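Local atomic coordinates of probable csgAB operon transcriptional regulatory protein (Salmonella typhimurium, PDB entry 5XP0), a protein that activates transcription of the csgAB operon as the master regulator of adhesive curli fimbriae and plays a positive role in biofilm formation. Residues B[91-96]-B[109-114]. Sequence-based numbering, arbitrary orientation.
Sequences TLLLNT and PHINGV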
loop_
_atom_site.group_PDB
_atom_site.type_symbol
_atom_site.label_atom_id
_atom_site.label_comp_id
_atom_site.label_asym_id
_atom_site.label_seq_id
_atom_site.Cartn_x
_atom_site.Cartn_y
_atom_site.Cartn_z
ATOM N N THR B 91 17.234 -7.303 5.834
ATOM C CA THR B 91 16.492 -6.098 5.504
ATOM C C THR B 91 16.531 -5.904 3.997
ATOM O O THR B 91 17.600 -5.969 3.370
ATOM C CB THR B 91 17.059 -4.854 6.210
ATOM O OG1 THR B 91 16.889 -4.979 7.637
ATOM C CG2 THR B 91 16.303 -3.588 5.745
ATOM N N LEU B 92 15.367 -5.680 3.424
ATOM C CA LEU B 92 15.260 -5.230 2.048
ATOM C C LEU B 92 14.461 -3.943 2.023
ATOM O O LEU B 92 13.453 -3.818 2.717
ATOM C CB LEU B 92 14.598 -6.287 1.185
ATOM C CG LEU B 92 15.554 -7.464 0.965
ATOM C CD1 LEU B 92 15.126 -8.573 1.844
ATOM C CD2 LEU B 92 15.494 -7.870 -0.485
ATOM N N LEU B 93 14.918 -3.004 1.225
ATOM C CA LEU B 93 14.257 -1.718 1.106
ATOM C C LEU B 93 13.232 -1.769 -0.015
ATOM O O LEU B 93 13.513 -2.261 -1.108
ATOM C CB LEU B 93 15.279 -0.636 0.833
ATOM C CG LEU B 93 16.423 -0.587 1.841
ATOM C CD1 LEU B 93 17.363 0.595 1.465
ATOM C CD2 LEU B 93 15.962 -0.462 3.295
ATOM N N LEU B 94 12.039 -1.300 0.280
ATOM C CA LEU B 94 10.939 -1.325 -0.648
ATOM C C LEU B 94 10.630 0.095 -1.099
ATOM O O LEU B 94 10.830 1.047 -0.345
ATOM C CB LEU B 94 9.721 -1.948 0.046
ATOM C CG LEU B 94 8.478 -2.244 -0.772
ATOM C CD1 LEU B 94 8.750 -3.474 -1.633
ATOM C CD2 LEU B 94 7.266 -2.473 0.179
ATOM N N ASN B 95 10.153 0.228 -2.339
ATOM C CA ASN B 95 9.764 1.532 -2.896
ATOM C C ASN B 95 10.893 2.538 -2.757
ATOM O O ASN B 95 10.672 3.692 -2.384
ATOM C CB ASN B 95 8.500 2.095 -2.240
ATOM C CG ASN B 95 7.281 1.221 -2.431
ATOM O OD1 ASN B 95 7.000 0.706 -3.525
ATOM N ND2 ASN B 95 6.540 1.038 -1.338
ATOM N N THR B 96 12.112 2.102 -3.062
ATOM C CA THR B 96 13.295 2.914 -2.817
ATOM C C THR B 96 13.440 4.008 -3.857
ATOM O O THR B 96 13.319 3.735 -5.062
ATOM C CB THR B 96 14.568 2.069 -2.834
ATOM O OG1 THR B 96 14.441 0.967 -1.922
ATOM C CG2 THR B 96 15.749 2.933 -2.424
ATOM N N PRO B 109 21.661 -1.875 8.544
ATOM C CA PRO B 109 22.163 -3.158 9.046
ATOM C C PRO B 109 21.471 -4.303 8.334
ATOM O O PRO B 109 20.330 -4.181 7.892
ATOM C CB PRO B 109 21.825 -3.121 10.539
ATOM C CG PRO B 109 20.615 -2.247 10.616
ATOM C CD PRO B 109 20.816 -1.190 9.530
ATOM N N HIS B 110 22.191 -5.421 8.201
ATOM C CA HIS B 110 21.644 -6.648 7.579
ATOM C C HIS B 110 21.066 -6.409 6.181
ATOM O O HIS B 110 20.098 -7.047 5.760
ATOM C CB HIS B 110 20.589 -7.288 8.478
ATOM C CG HIS B 110 21.029 -7.411 9.898
ATOM N ND1 HIS B 110 20.443 -6.703 10.925
ATOM C CD2 HIS B 110 22.039 -8.117 10.453
ATOM C CE1 HIS B 110 21.054 -6.991 12.058
ATOM N NE2 HIS B 110 22.036 -7.835 11.796
ATOM N N ILE B 111 21.678 -5.528 5.415
ATOM C CA ILE B 111 21.039 -5.142 4.164
ATOM C C ILE B 111 21.229 -6.268 3.146
ATOM O O ILE B 111 22.346 -6.755 2.921
ATOM C CB ILE B 111 21.574 -3.790 3.674
ATOM C CG1 ILE B 111 20.853 -3.364 2.389
ATOM C CG2 ILE B 111 23.090 -3.824 3.525
ATOM C CD1 ILE B 111 19.426 -2.916 2.623
ATOM N N ASN B 112 20.115 -6.734 2.586
ATOM C CA ASN B 112 20.095 -7.850 1.649
ATOM C C ASN B 112 19.480 -7.540 0.297
ATOM O O ASN B 112 19.511 -8.400 -0.577
ATOM C CB ASN B 112 19.332 -9.033 2.246
ATOM C CG ASN B 112 20.202 -9.905 3.112
ATOM O OD1 ASN B 112 20.577 -10.983 2.701
ATOM N ND2 ASN B 112 20.519 -9.449 4.314
ATOM N N GLY B 113 18.917 -6.364 0.084
ATOM C CA GLY B 113 18.389 -6.066 -1.226
ATOM C C GLY B 113 17.718 -4.716 -1.219
ATOM O O GLY B 113 17.449 -4.133 -0.166
ATOM N N VAL B 114 17.465 -4.234 -2.428
ATOM C CA VAL B 114 16.849 -2.947 -2.661
ATOM C C VAL B 114 15.868 -3.120 -3.808
ATOM O O VAL B 114 16.256 -3.511 -4.905
ATOM C CB VAL B 114 17.869 -1.858 -3.010
ATOM C CG1 VAL B 114 17.119 -0.593 -3.291
ATOM C CG2 VAL B 114 18.888 -1.701 -1.890
#
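T91 and the backbone of H110 to N112 are joined by a pair of bonds at the start of this strand pairing. T91 N donates to H110 O (2.9 Å) and T91 O accepts from N112 N (2.7 Å), which comes in almost end-on to the T91 carbonyl. H110 O is gripped twice: N112 ND2 turns back to it at 2.8 Å from the face of the carbonyl plane opposite to T91 N, and the oxygen lies within 3° of the amide plane, consistent with a carboxamide held in one rotation. One step on, L93 N donates to G113 O, lying above that carbonyl's plane, while L92 CA brings its hydrogen to the same oxygen.

Side chains divide between the two faces of the sheet. On one, the CD1 methyl of I111 meets L93 CG at 3.9 Å, the two chains crossing at about a right angle; CG1 is anti to the backbone N (chi1 -178°), and the next torsion turns CD1 back toward strand 90-94, where it also meets T91 O. V114 CG1 reaches T96 OG1 at 3.4 Å, again roughly perpendicular. On the opposite face L92 lies across G113, its CD2 only 3.5 Å from G113 CA, a tight fit over a residue with no side chain.

The strand axes run parallel, 4.7 Å apart at closest approach and 23° from alignment. With helix 102-107 between them they form a beta-alpha-beta unit at one edge of the 2-1-3-4-5 parallel sheet of this CheY-like receiver domain, 111-114 being one of its two edge strands within the chain.

Helix 102-107 covers the I111 and V114 face through I105. Beyond strand 90-94, T96 OG1 is hydrogen-bonded to F115 O, and N95 binds D66 through ND2, while its OD1 accepts from the backbone N of L28 of the second subunit.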